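Local coordinates for protein peptidoglycan-N-acetylmuramic acid deacetylase PdaC (Bacillus subtilis subsp. subtilis str. 168, PDB 6H8N) that removes acetyl groups from N-acetylmuramic acid residues of peptidoglycan, which makes the cell wall resistant to lysozyme, and also deacetylates short chitin oligomers, at residues 65-75 / 86-94; 14-25 / 40-51. The protein carries 1 engineered substitution. All blocks are in the same frame, centred on the assembly; numbering follows the deposited sequence.

Interaction 1: residues 65-75 / 86-94; sequences VGNHSWSHPLL and QINDTQDII. With ZN (zinc ion), chain C.
Asn-67 on strand 65-67 and Gln-86 on helix 86-94 each grip the other segment with their side-chain amides. With CG anti to the backbone nitrogen (chi1 -176°), the Asn-67 amide extends toward the helix and uses both N-H bonds of ND2: one runs almost straight to Gln-91 OE1 at 2.8 Å (177°), the other to Ile-87 O at 2.9 Å. Both acceptors lie in the amide plane, so the group is held flat; Ile-87 O keeps its helical bond from Gln-91 N, and Gln-91 NE2 is taken up by Pro-102 O. Asn-67 OD1 takes Ser-69 N in an Asx turn.

Gln-86 reaches the loop by bending at chi2 (-85°). Its OE1 accepts from Trp-70 N at 2.9 Å and from Ser-71 N at 3.0 Å, the latter on a lone pair, while NE2 donates to Ser-71 OG. Its backbone O takes Thr-90 OG1. Pro-73 CD packs 3.2 Å from Gln-86 OE1. Further along the helix, Trp-70 CZ3 lies 3.7 Å from Ile-93 CG2.

Ser-69 OG donates to His-68 O and accepts from His-72 N in an ST motif. The braced loop presents His-68, whose ND1 is bonded to Arg-106 O, and His-72; both NE2 atoms bind zinc with Asp-18, the Asp-His-His metal site of family 4 carbohydrate esterases, here the C-terminal NodB homology domain of PdaC.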
loop_
_atom_site.group_PDB
_atom_site.type_symbol
_atom_site.label_atom_id
_atom_site.label_comp_id
_atom_site.label_asym_id
_atom_site.label_seq_id
_atom_site.Cartn_x
_atom_site.Cartn_y
_atom_site.Cartn_z
ATOM N N VAL A 65 -3.300 -5.168 -4.033
ATOM C CA VAL A 65 -3.019 -5.895 -2.802
ATOM C C VAL A 65 -1.580 -6.372 -2.829
ATOM O O VAL A 65 -1.144 -7.023 -3.789
ATOM C CB VAL A 65 -3.983 -7.073 -2.611
ATOM C CG1 VAL A 65 -3.584 -7.919 -1.395
ATOM C CG2 VAL A 65 -5.386 -6.550 -2.465
ATOM N N GLY A 66 -0.855 -6.079 -1.748
ATOM C CA GLY A 66 0.498 -6.541 -1.558
ATOM C C GLY A 66 0.605 -7.419 -0.323
ATOM O O GLY A 66 -0.301 -7.482 0.500
ATOM N N ASN A 67 1.733 -8.104 -0.214
ATOM C CA ASN A 67 1.981 -9.078 0.841
ATOM C C ASN A 67 2.749 -8.430 1.991
ATOM O O ASN A 67 3.809 -7.845 1.766
ATOM C CB ASN A 67 2.802 -10.203 0.195
ATOM C CG ASN A 67 3.080 -11.381 1.105
ATOM O OD1 ASN A 67 3.445 -11.243 2.278
ATOM N ND2 ASN A 67 2.982 -12.572 0.534
ATOM N N HIS A 68 2.226 -8.541 3.216
ATOM C CA HIS A 68 2.853 -7.923 4.389
ATOM C C HIS A 68 3.241 -8.953 5.442
ATOM O O HIS A 68 3.372 -8.615 6.617
ATOM C CB HIS A 68 1.923 -6.861 4.965
ATOM C CG HIS A 68 2.564 -5.895 5.918
ATOM N ND1 HIS A 68 3.780 -5.284 5.704
ATOM C CD2 HIS A 68 2.088 -5.388 7.078
ATOM C CE1 HIS A 68 4.040 -4.461 6.716
ATOM N NE2 HIS A 68 3.020 -4.489 7.551
ATOM N N SER A 69 3.459 -10.207 5.014
ATOM C CA SER A 69 3.777 -11.348 5.881
ATOM C C SER A 69 2.530 -11.942 6.509
ATOM O O SER A 69 1.423 -11.418 6.352
ATOM C CB SER A 69 4.806 -11.012 6.972
ATOM O OG SER A 69 4.213 -10.500 8.155
ATOM N N TRP A 70 2.697 -13.089 7.179
ATOM C CA TRP A 70 1.570 -13.775 7.801
ATOM C C TRP A 70 1.201 -13.156 9.146
ATOM O O TRP A 70 0.037 -12.841 9.397
ATOM C CB TRP A 70 1.878 -15.273 7.965
ATOM C CG TRP A 70 0.693 -15.993 8.531
ATOM C CD1 TRP A 70 0.427 -16.249 9.853
ATOM C CD2 TRP A 70 -0.409 -16.535 7.797
ATOM N NE1 TRP A 70 -0.774 -16.908 9.979
ATOM C CE2 TRP A 70 -1.310 -17.092 8.734
ATOM C CE3 TRP A 70 -0.720 -16.604 6.442
ATOM C CZ2 TRP A 70 -2.497 -17.704 8.354
ATOM C CZ3 TRP A 70 -1.893 -17.207 6.068
ATOM C CH2 TRP A 70 -2.773 -17.754 7.020
ATOM N N SER A 71 2.194 -12.990 10.033
ATOM C CA SER A 71 1.944 -12.590 11.418
ATOM C C SER A 71 2.846 -11.444 11.878
ATOM O O SER A 71 2.947 -11.193 13.087
ATOM C CB SER A 71 2.091 -13.797 12.356
ATOM O OG SER A 71 3.379 -14.346 12.224
ATOM N N HIS A 72 3.480 -10.733 10.957
ATOM C CA HIS A 72 4.181 -9.469 11.240
ATOM C C HIS A 72 5.468 -9.620 12.052
ATOM O O HIS A 72 5.806 -8.696 12.795
ATOM C CB HIS A 72 3.262 -8.459 11.960
ATOM C CG HIS A 72 3.501 -7.030 11.564
ATOM N ND1 HIS A 72 4.507 -6.261 12.103
ATOM C CD2 HIS A 72 2.856 -6.234 10.679
ATOM C CE1 HIS A 72 4.489 -5.063 11.548
ATOM N NE2 HIS A 72 3.490 -5.016 10.685
ATOM N N PRO A 73 6.241 -10.698 11.923
ATOM C CA PRO A 73 7.566 -10.700 12.542
ATOM C C PRO A 73 8.505 -9.793 11.769
ATOM O O PRO A 73 8.313 -9.512 10.585
ATOM C CB PRO A 73 8.009 -12.159 12.402
ATOM C CG PRO A 73 7.406 -12.577 11.094
ATOM C CD PRO A 73 6.061 -11.871 11.041
ATOM N N LEU A 74 9.569 -9.355 12.436
ATOM C CA LEU A 74 10.705 -8.795 11.728
ATOM C C LEU A 74 11.399 -9.934 10.989
ATOM O O LEU A 74 11.940 -10.854 11.621
ATOM C CB LEU A 74 11.648 -8.108 12.716
ATOM C CG LEU A 74 12.930 -7.523 12.133
ATOM C CD1 LEU A 74 12.650 -6.523 10.996
ATOM C CD2 LEU A 74 13.724 -6.834 13.255
ATOM N N LEU A 75 11.375 -9.892 9.655
ATOM C CA LEU A 75 11.777 -11.062 8.876
ATOM C C LEU A 75 13.265 -11.349 9.012
ATOM O O LEU A 75 13.691 -12.499 8.840
ATOM C CB LEU A 75 11.410 -10.878 7.405
ATOM C CG LEU A 75 9.908 -10.850 7.101
ATOM C CD1 LEU A 75 9.692 -10.458 5.648
ATOM C CD2 LEU A 75 9.251 -12.166 7.418
ATOM N N GLN A 86 6.616 -17.199 5.884
ATOM C CA GLN A 86 5.719 -16.082 6.176
ATOM C C GLN A 86 5.169 -15.487 4.883
ATOM O O GLN A 86 3.962 -15.227 4.764
ATOM C CB GLN A 86 6.479 -15.008 6.955
ATOM C CG GLN A 86 6.686 -15.304 8.429
ATOM C CD GLN A 86 5.511 -14.899 9.273
ATOM O OE1 GLN A 86 4.763 -13.971 8.942
ATOM N NE2 GLN A 86 5.332 -15.575 10.391
ATOM N N ILE A 87 6.044 -15.274 3.913
ATOM C CA ILE A 87 5.635 -14.678 2.647
ATOM C C ILE A 87 4.777 -15.647 1.848
ATOM O O ILE A 87 3.697 -15.288 1.367
ATOM C CB ILE A 87 6.867 -14.205 1.855
ATOM C CG1 ILE A 87 7.652 -13.151 2.646
ATOM C CG2 ILE A 87 6.470 -13.661 0.481
ATOM C CD1 ILE A 87 6.861 -11.999 3.194
ATOM N N ASN A 88 5.229 -16.901 1.718
ATOM C CA ASN A 88 4.514 -17.860 0.882
ATOM C C ASN A 88 3.169 -18.242 1.485
ATOM O O ASN A 88 2.188 -18.416 0.748
ATOM C CB ASN A 88 5.386 -19.087 0.604
ATOM C CG ASN A 88 6.503 -18.780 -0.333
ATOM O OD1 ASN A 88 6.369 -17.935 -1.223
ATOM N ND2 ASN A 88 7.624 -19.462 -0.157
ATOM N N ASP A 89 3.077 -18.351 2.811
ATOM C CA ASP A 89 1.780 -18.644 3.411
ATOM C C ASP A 89 0.783 -17.536 3.101
ATOM O O ASP A 89 -0.419 -17.795 2.960
ATOM C CB ASP A 89 1.882 -18.798 4.929
ATOM C CG ASP A 89 2.518 -20.104 5.363
ATOM O OD1 ASP A 89 2.676 -21.012 4.525
ATOM O OD2 ASP A 89 2.842 -20.198 6.572
ATOM N N THR A 90 1.267 -16.290 3.030
ATOM C CA THR A 90 0.398 -15.160 2.744
ATOM C C THR A 90 0.001 -15.135 1.278
ATOM O O THR A 90 -1.171 -14.909 0.966
ATOM C CB THR A 90 1.081 -13.882 3.206
ATOM O OG1 THR A 90 1.289 -13.991 4.621
ATOM C CG2 THR A 90 0.226 -12.657 2.917
ATOM N N GLN A 91 0.937 -15.440 0.367
ATOM C CA GLN A 91 0.559 -15.636 -1.036
ATOM C C GLN A 91 -0.514 -16.708 -1.140
ATOM O O GLN A 91 -1.510 -16.547 -1.857
ATOM C CB GLN A 91 1.764 -16.053 -1.888
ATOM C CG GLN A 91 2.870 -15.049 -2.020
ATOM C CD GLN A 91 2.481 -13.799 -2.748
ATOM O OE1 GLN A 91 2.046 -12.817 -2.142
ATOM N NE2 GLN A 91 2.631 -13.805 -4.062
ATOM N N ASP A 92 -0.342 -17.802 -0.396
ATOM C CA ASP A 92 -1.236 -18.942 -0.531
ATOM C C ASP A 92 -2.652 -18.612 -0.080
ATOM O O ASP A 92 -3.617 -18.993 -0.751
ATOM C CB ASP A 92 -0.692 -20.148 0.250
ATOM C CG ASP A 92 0.555 -20.746 -0.369
ATOM O OD1 ASP A 92 0.882 -20.416 -1.525
ATOM O OD2 ASP A 92 1.213 -21.571 0.317
ATOM N N ILE A 93 -2.819 -17.913 1.047
ATOM C CA ILE A 93 -4.179 -17.620 1.500
ATOM C C ILE A 93 -4.857 -16.642 0.545
ATOM O O ILE A 93 -6.052 -16.765 0.245
ATOM C CB ILE A 93 -4.226 -17.155 2.972
ATOM C CG1 ILE A 93 -5.662 -17.114 3.506
ATOM C CG2 ILE A 93 -3.604 -15.763 3.155
ATOM C CD1 ILE A 93 -6.337 -18.480 3.599
ATOM N N ILE A 94 -4.108 -15.654 0.048
ATOM C CA ILE A 94 -4.687 -14.709 -0.900
ATOM C C ILE A 94 -5.132 -15.444 -2.159
ATOM O O ILE A 94 -6.233 -15.217 -2.672
ATOM C CB ILE A 94 -3.697 -13.579 -1.195
ATOM C CG1 ILE A 94 -3.481 -12.743 0.066
ATOM C CG2 ILE A 94 -4.164 -12.719 -2.383
ATOM C CD1 ILE A 94 -2.303 -11.799 -0.032
HETATM ZN ZN ZN C . 2.826 -3.615 9.398
#

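Interaction 2: residues 14-25 / 40-51. Engineered in segment 14-25: Ser-17 (natural residue Asp). With ZN (zinc ion), chain C.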
loop_
_atom_site.group_PDB
_atom_site.type_symbol
_atom_site.label_atom_id
_atom_site.label_comp_id
_atom_site.label_asym_id
_atom_site.label_seq_id
_atom_site.Cartn_x
_atom_site.Cartn_y
_atom_site.Cartn_z
ATOM N N LEU A 14 -1.291 6.313 -2.008
ATOM C CA LEU A 14 -1.653 6.035 -0.628
ATOM C C LEU A 14 -1.590 4.541 -0.400
ATOM O O LEU A 14 -2.168 3.762 -1.164
ATOM C CB LEU A 14 -3.065 6.529 -0.330
ATOM C CG LEU A 14 -3.319 7.995 -0.503
ATOM C CD1 LEU A 14 -4.754 8.316 -0.164
ATOM C CD2 LEU A 14 -2.394 8.768 0.383
ATOM N N THR A 15 -0.899 4.133 0.647
ATOM C CA THR A 15 -0.736 2.720 0.935
ATOM C C THR A 15 -1.073 2.445 2.386
ATOM O O THR A 15 -0.888 3.302 3.276
ATOM C CB THR A 15 0.677 2.209 0.610
ATOM O OG1 THR A 15 1.627 2.659 1.586
ATOM C CG2 THR A 15 1.099 2.634 -0.787
ATOM N N PHE A 16 -1.611 1.250 2.617
ATOM C CA PHE A 16 -2.171 0.872 3.905
ATOM C C PHE A 16 -1.631 -0.479 4.325
ATOM O O PHE A 16 -1.860 -1.469 3.625
ATOM C CB PHE A 16 -3.693 0.805 3.833
ATOM C CG PHE A 16 -4.310 2.118 3.502
ATOM C CD1 PHE A 16 -4.498 3.046 4.498
ATOM C CD2 PHE A 16 -4.690 2.435 2.217
ATOM C CE1 PHE A 16 -5.034 4.264 4.231
ATOM C CE2 PHE A 16 -5.225 3.666 1.921
ATOM C CZ PHE A 16 -5.401 4.595 2.936
ATOM N N SER A 17 -0.992 -0.540 5.482
ATOM C CA SER A 17 -0.436 -1.779 6.007
ATOM C C SER A 17 -1.205 -2.245 7.228
ATOM O O SER A 17 -1.639 -1.437 8.044
ATOM C CB SER A 17 1.002 -1.549 6.457
ATOM O OG SER A 17 1.847 -1.336 5.343
ATOM N N ASP A 18 -1.321 -3.566 7.364
ATOM C CA ASP A 18 -1.661 -4.295 8.596
ATOM C C ASP A 18 -3.078 -4.831 8.632
ATOM O O ASP A 18 -3.403 -5.604 9.534
ATOM C CB ASP A 18 -1.402 -3.519 9.893
ATOM C CG ASP A 18 0.039 -3.219 10.117
ATOM O OD1 ASP A 18 0.885 -3.811 9.445
ATOM O OD2 ASP A 18 0.314 -2.318 10.953
ATOM N N GLY A 19 -3.902 -4.474 7.666
ATOM C CA GLY A 19 -5.254 -5.008 7.579
ATOM C C GLY A 19 -5.251 -6.352 6.859
ATOM O O GLY A 19 -4.197 -6.930 6.586
ATOM N N PRO A 20 -6.431 -6.849 6.492
ATOM C CA PRO A 20 -7.714 -6.154 6.636
ATOM C C PRO A 20 -8.249 -6.128 8.051
ATOM O O PRO A 20 -8.010 -7.028 8.862
ATOM C CB PRO A 20 -8.658 -6.987 5.766
ATOM C CG PRO A 20 -8.040 -8.329 5.714
ATOM C CD PRO A 20 -6.570 -8.104 5.736
ATOM N N ASN A 21 -9.000 -5.070 8.344
ATOM C CA ASN A 21 -9.751 -4.942 9.586
ATOM C C ASN A 21 -11.068 -4.302 9.187
ATOM O O ASN A 21 -11.112 -3.086 8.952
ATOM C CB ASN A 21 -8.995 -4.052 10.565
ATOM C CG ASN A 21 -9.666 -3.983 11.884
ATOM O OD1 ASN A 21 -10.027 -5.009 12.435
ATOM N ND2 ASN A 21 -9.875 -2.778 12.402
ATOM N N PRO A 22 -12.156 -5.068 9.082
ATOM C CA PRO A 22 -13.376 -4.499 8.473
ATOM C C PRO A 22 -13.770 -3.114 8.963
ATOM O O PRO A 22 -14.038 -2.235 8.140
ATOM C CB PRO A 22 -14.425 -5.575 8.762
ATOM C CG PRO A 22 -13.649 -6.846 8.713
ATOM C CD PRO A 22 -12.299 -6.519 9.316
ATOM N N ALA A 23 -13.793 -2.884 10.278
ATOM C CA ALA A 23 -14.320 -1.629 10.782
ATOM C C ALA A 23 -13.550 -0.440 10.231
ATOM O O ALA A 23 -14.142 0.610 9.951
ATOM C CB ALA A 23 -14.304 -1.628 12.306
ATOM N N THR A 24 -12.235 -0.569 10.076
ATOM C CA THR A 24 -11.421 0.533 9.585
ATOM C C THR A 24 -11.157 0.426 8.086
ATOM O O THR A 24 -11.316 1.413 7.359
ATOM C CB THR A 24 -10.110 0.600 10.369
ATOM O OG1 THR A 24 -9.495 -0.690 10.376
ATOM C CG2 THR A 24 -10.366 1.005 11.805
ATOM N N THR A 25 -10.810 -0.764 7.592
ATOM C CA THR A 25 -10.557 -0.941 6.169
ATOM C C THR A 25 -11.779 -0.610 5.331
ATOM O O THR A 25 -11.656 0.020 4.277
ATOM C CB THR A 25 -10.085 -2.369 5.895
ATOM O OG1 THR A 25 -8.983 -2.684 6.757
ATOM C CG2 THR A 25 -9.681 -2.542 4.432
ATOM N N THR A 40 -3.276 0.963 -2.313
ATOM C CA THR A 40 -2.613 -0.326 -2.254
ATOM C C THR A 40 -2.615 -0.782 -0.805
ATOM O O THR A 40 -2.207 -0.018 0.078
ATOM C CB THR A 40 -1.162 -0.224 -2.749
ATOM O OG1 THR A 40 -1.157 0.415 -4.031
ATOM C CG2 THR A 40 -0.549 -1.605 -2.897
ATOM N N PHE A 41 -3.100 -1.994 -0.555
ATOM C CA PHE A 41 -3.258 -2.548 0.786
ATOM C C PHE A 41 -2.252 -3.671 0.953
ATOM O O PHE A 41 -2.306 -4.667 0.219
ATOM C CB PHE A 41 -4.686 -3.061 0.975
ATOM C CG PHE A 41 -5.710 -1.971 0.975
ATOM C CD1 PHE A 41 -6.210 -1.461 -0.207
ATOM C CD2 PHE A 41 -6.144 -1.411 2.179
ATOM C CE1 PHE A 41 -7.137 -0.406 -0.193
ATOM C CE2 PHE A 41 -7.052 -0.362 2.194
ATOM C CZ PHE A 41 -7.561 0.127 1.008
ATOM N N PHE A 42 -1.344 -3.511 1.912
ATOM C CA PHE A 42 -0.349 -4.522 2.244
ATOM C C PHE A 42 -0.899 -5.293 3.431
ATOM O O PHE A 42 -0.945 -4.789 4.561
ATOM C CB PHE A 42 0.993 -3.852 2.509
ATOM C CG PHE A 42 1.616 -3.313 1.259
ATOM C CD1 PHE A 42 2.393 -4.130 0.469
ATOM C CD2 PHE A 42 1.369 -2.004 0.834
ATOM C CE1 PHE A 42 2.945 -3.661 -0.719
ATOM C CE2 PHE A 42 1.924 -1.530 -0.351
ATOM C CZ PHE A 42 2.726 -2.362 -1.111
ATOM N N VAL A 43 -1.350 -6.500 3.151
ATOM C CA VAL A 43 -2.210 -7.268 4.051
ATOM C C VAL A 43 -1.409 -8.343 4.772
ATOM O O VAL A 43 -0.453 -8.927 4.240
ATOM C CB VAL A 43 -3.418 -7.893 3.307
ATOM C CG1 VAL A 43 -4.289 -6.798 2.686
ATOM C CG2 VAL A 43 -2.975 -8.887 2.264
ATOM N N LEU A 44 -1.849 -8.622 5.998
ATOM C CA LEU A 44 -1.341 -9.728 6.793
ATOM C C LEU A 44 -2.105 -10.995 6.439
ATOM O O LEU A 44 -3.333 -10.998 6.444
ATOM C CB LEU A 44 -1.511 -9.428 8.279
ATOM C CG LEU A 44 -0.479 -8.456 8.826
ATOM C CD1 LEU A 44 -0.874 -8.004 10.215
ATOM C CD2 LEU A 44 0.902 -9.063 8.883
ATOM N N GLY A 45 -1.377 -12.071 6.145
ATOM C CA GLY A 45 -2.041 -13.321 5.810
ATOM C C GLY A 45 -3.010 -13.788 6.883
ATOM O O GLY A 45 -4.096 -14.271 6.578
ATOM N N SER A 46 -2.629 -13.657 8.157
ATOM C CA SER A 46 -3.535 -14.078 9.231
ATOM C C SER A 46 -4.860 -13.321 9.180
ATOM O O SER A 46 -5.932 -13.888 9.423
ATOM C CB SER A 46 -2.846 -13.904 10.582
ATOM O OG SER A 46 -2.483 -12.555 10.819
ATOM N N ARG A 47 -4.819 -12.026 8.868
ATOM C CA ARG A 47 -6.038 -11.227 8.790
ATOM C C ARG A 47 -6.839 -11.488 7.521
ATOM O O ARG A 47 -8.071 -11.414 7.549
ATOM C CB ARG A 47 -5.728 -9.734 8.930
ATOM C CG ARG A 47 -5.578 -9.329 10.389
ATOM C CD ARG A 47 -5.391 -7.830 10.583
ATOM N NE ARG A 47 -5.570 -7.462 11.973
ATOM C CZ ARG A 47 -6.730 -7.149 12.533
ATOM N NH1 ARG A 47 -7.831 -7.074 11.829
ATOM N NH2 ARG A 47 -6.769 -6.846 13.825
ATOM N N VAL A 48 -6.178 -11.777 6.398
ATOM C CA VAL A 48 -6.895 -12.241 5.219
ATOM C C VAL A 48 -7.703 -13.488 5.559
ATOM O O VAL A 48 -8.855 -13.626 5.146
ATOM C CB VAL A 48 -5.917 -12.479 4.050
ATOM C CG1 VAL A 48 -6.606 -13.163 2.909
ATOM C CG2 VAL A 48 -5.300 -11.182 3.605
ATOM N N GLN A 49 -7.102 -14.409 6.314
ATOM C CA GLN A 49 -7.793 -15.635 6.693
ATOM C C GLN A 49 -9.010 -15.330 7.553
ATOM O O GLN A 49 -10.065 -15.943 7.378
ATOM C CB GLN A 49 -6.825 -16.567 7.421
ATOM C CG GLN A 49 -7.383 -17.961 7.694
ATOM C CD GLN A 49 -6.301 -18.904 8.166
ATOM O OE1 GLN A 49 -5.994 -19.904 7.498
ATOM N NE2 GLN A 49 -5.681 -18.581 9.281
ATOM N N TYR A 50 -8.900 -14.358 8.461
ATOM C CA TYR A 50 -10.034 -13.974 9.291
ATOM C C TYR A 50 -11.114 -13.249 8.507
ATOM O O TYR A 50 -12.304 -13.366 8.839
ATOM C CB TYR A 50 -9.569 -13.048 10.417
ATOM C CG TYR A 50 -8.843 -13.715 11.581
ATOM C CD1 TYR A 50 -9.350 -14.826 12.213
ATOM C CD2 TYR A 50 -7.620 -13.214 12.038
ATOM C CE1 TYR A 50 -8.676 -15.414 13.299
ATOM C CE2 TYR A 50 -6.942 -13.798 13.103
ATOM C CZ TYR A 50 -7.478 -14.901 13.727
ATOM O OH TYR A 50 -6.828 -15.496 14.798
ATOM N N TYR A 51 -10.728 -12.475 7.483
ATOM C CA TYR A 51 -11.607 -11.493 6.848
ATOM C C TYR A 51 -11.533 -11.595 5.327
ATOM O O TYR A 51 -11.229 -10.611 4.633
ATOM C CB TYR A 51 -11.201 -10.095 7.309
ATOM C CG TYR A 51 -11.324 -9.860 8.804
ATOM C CD1 TYR A 51 -12.550 -9.982 9.442
ATOM C CD2 TYR A 51 -10.227 -9.502 9.566
ATOM C CE1 TYR A 51 -12.670 -9.741 10.802
ATOM C CE2 TYR A 51 -10.345 -9.261 10.921
ATOM C CZ TYR A 51 -11.578 -9.378 11.522
ATOM O OH TYR A 51 -11.730 -9.125 12.870
HETATM ZN ZN ZN C . 2.826 -3.615 9.398
HETATM O O HOH W 1 -1.255 3.157 -3.726
HETATM O O HOH W 2 -2.755 -5.914 12.286
#
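Arg-47 NH1 is gripped by two oxygens of the other segment, Pro-20 O and Asn-21 OD1. Pro-20 O sits at the guanidinium edge, in its plane, 3.0 Å from Arg-47 NH1 (162°). Asn-21 OD1 lies 3.1 Å from Arg-47 NH1 on a more bent path, the donor above the carbonyl plane of the Asn-21 amide and the two flat groups nearly perpendicular (89°). The arginine stretches from CG to NE past Pro-20, laying its CD against the carbonyl oxygens of Asp-18 and Pro-20; a water held by Asp-18 O makes a weak bond with Arg-47 NE.

Pro-20, which follows a cis peptide bond, turns CD toward Val-43, Arg-47 CB and Val-48, and CG toward Arg-47 O and Tyr-51 CB. Next to it, Pro-22 CD stands over the centre of the Tyr-51 ring, 3.3 Å from the centroid, in a CH-pi contact; Tyr-50 CB sits near the rim of the opposite face.

Upstream, strands 14-17 and 40-43 pair in parallel. Their shortest bond is Phe-42 N to Phe-16 O, 2.7 Å; beyond the Ser-17 and Phe-42 pair, Asp-18 N donates to Phe-42 O and Leu-44 N to Gly-19 O. On one sheet face the near-parallel rings of Phe-16 and Phe-41 (21°) barely overlap, Phe-16 CD2 lying over one face of the Phe-41 ring, 3.7 Å from Phe-41 CE2. Thr-15, Ser-17 and Phe-42 occupy the other face. Engineered Ser-17, aspartate in the natural protein, bonds through OG to Arg-106.

Asp-18 OD1 binds zinc at 1.9 Å, completing the protein ligands with His-68 and His-72. Backbone pairing therefore sets the metal-binding aspartate at the C-terminal ends of the parallel strands, while the charge of Arg-47 probably polarises the Pro-20 and Asn-21 carbonyls, tying the turn after it to helix 45-50.

From the N terminus, interaction 2 comes first: strand 11-17 runs through its metal-binding loop into helix 22-35 and returns as strand 40-43, closing a parallel beta-alpha-beta crossover. Helices 45-50 and 52-60 then lead to strand 64-67, where interaction 1 opens; its shorter loop is closed when helix 80-98 packs back on 65-75. The two loops follow in series, neither nested nor crossed. They are joined side by side, since strands 40-43 and 64-67 are sheet neighbours, with Gly-66 N probably bonded to Phe-41 O and Ser-69 O to Gly-45 N. Both converge on one zinc ion, interaction 2 supplying the aspartate and interaction 1 the histidines.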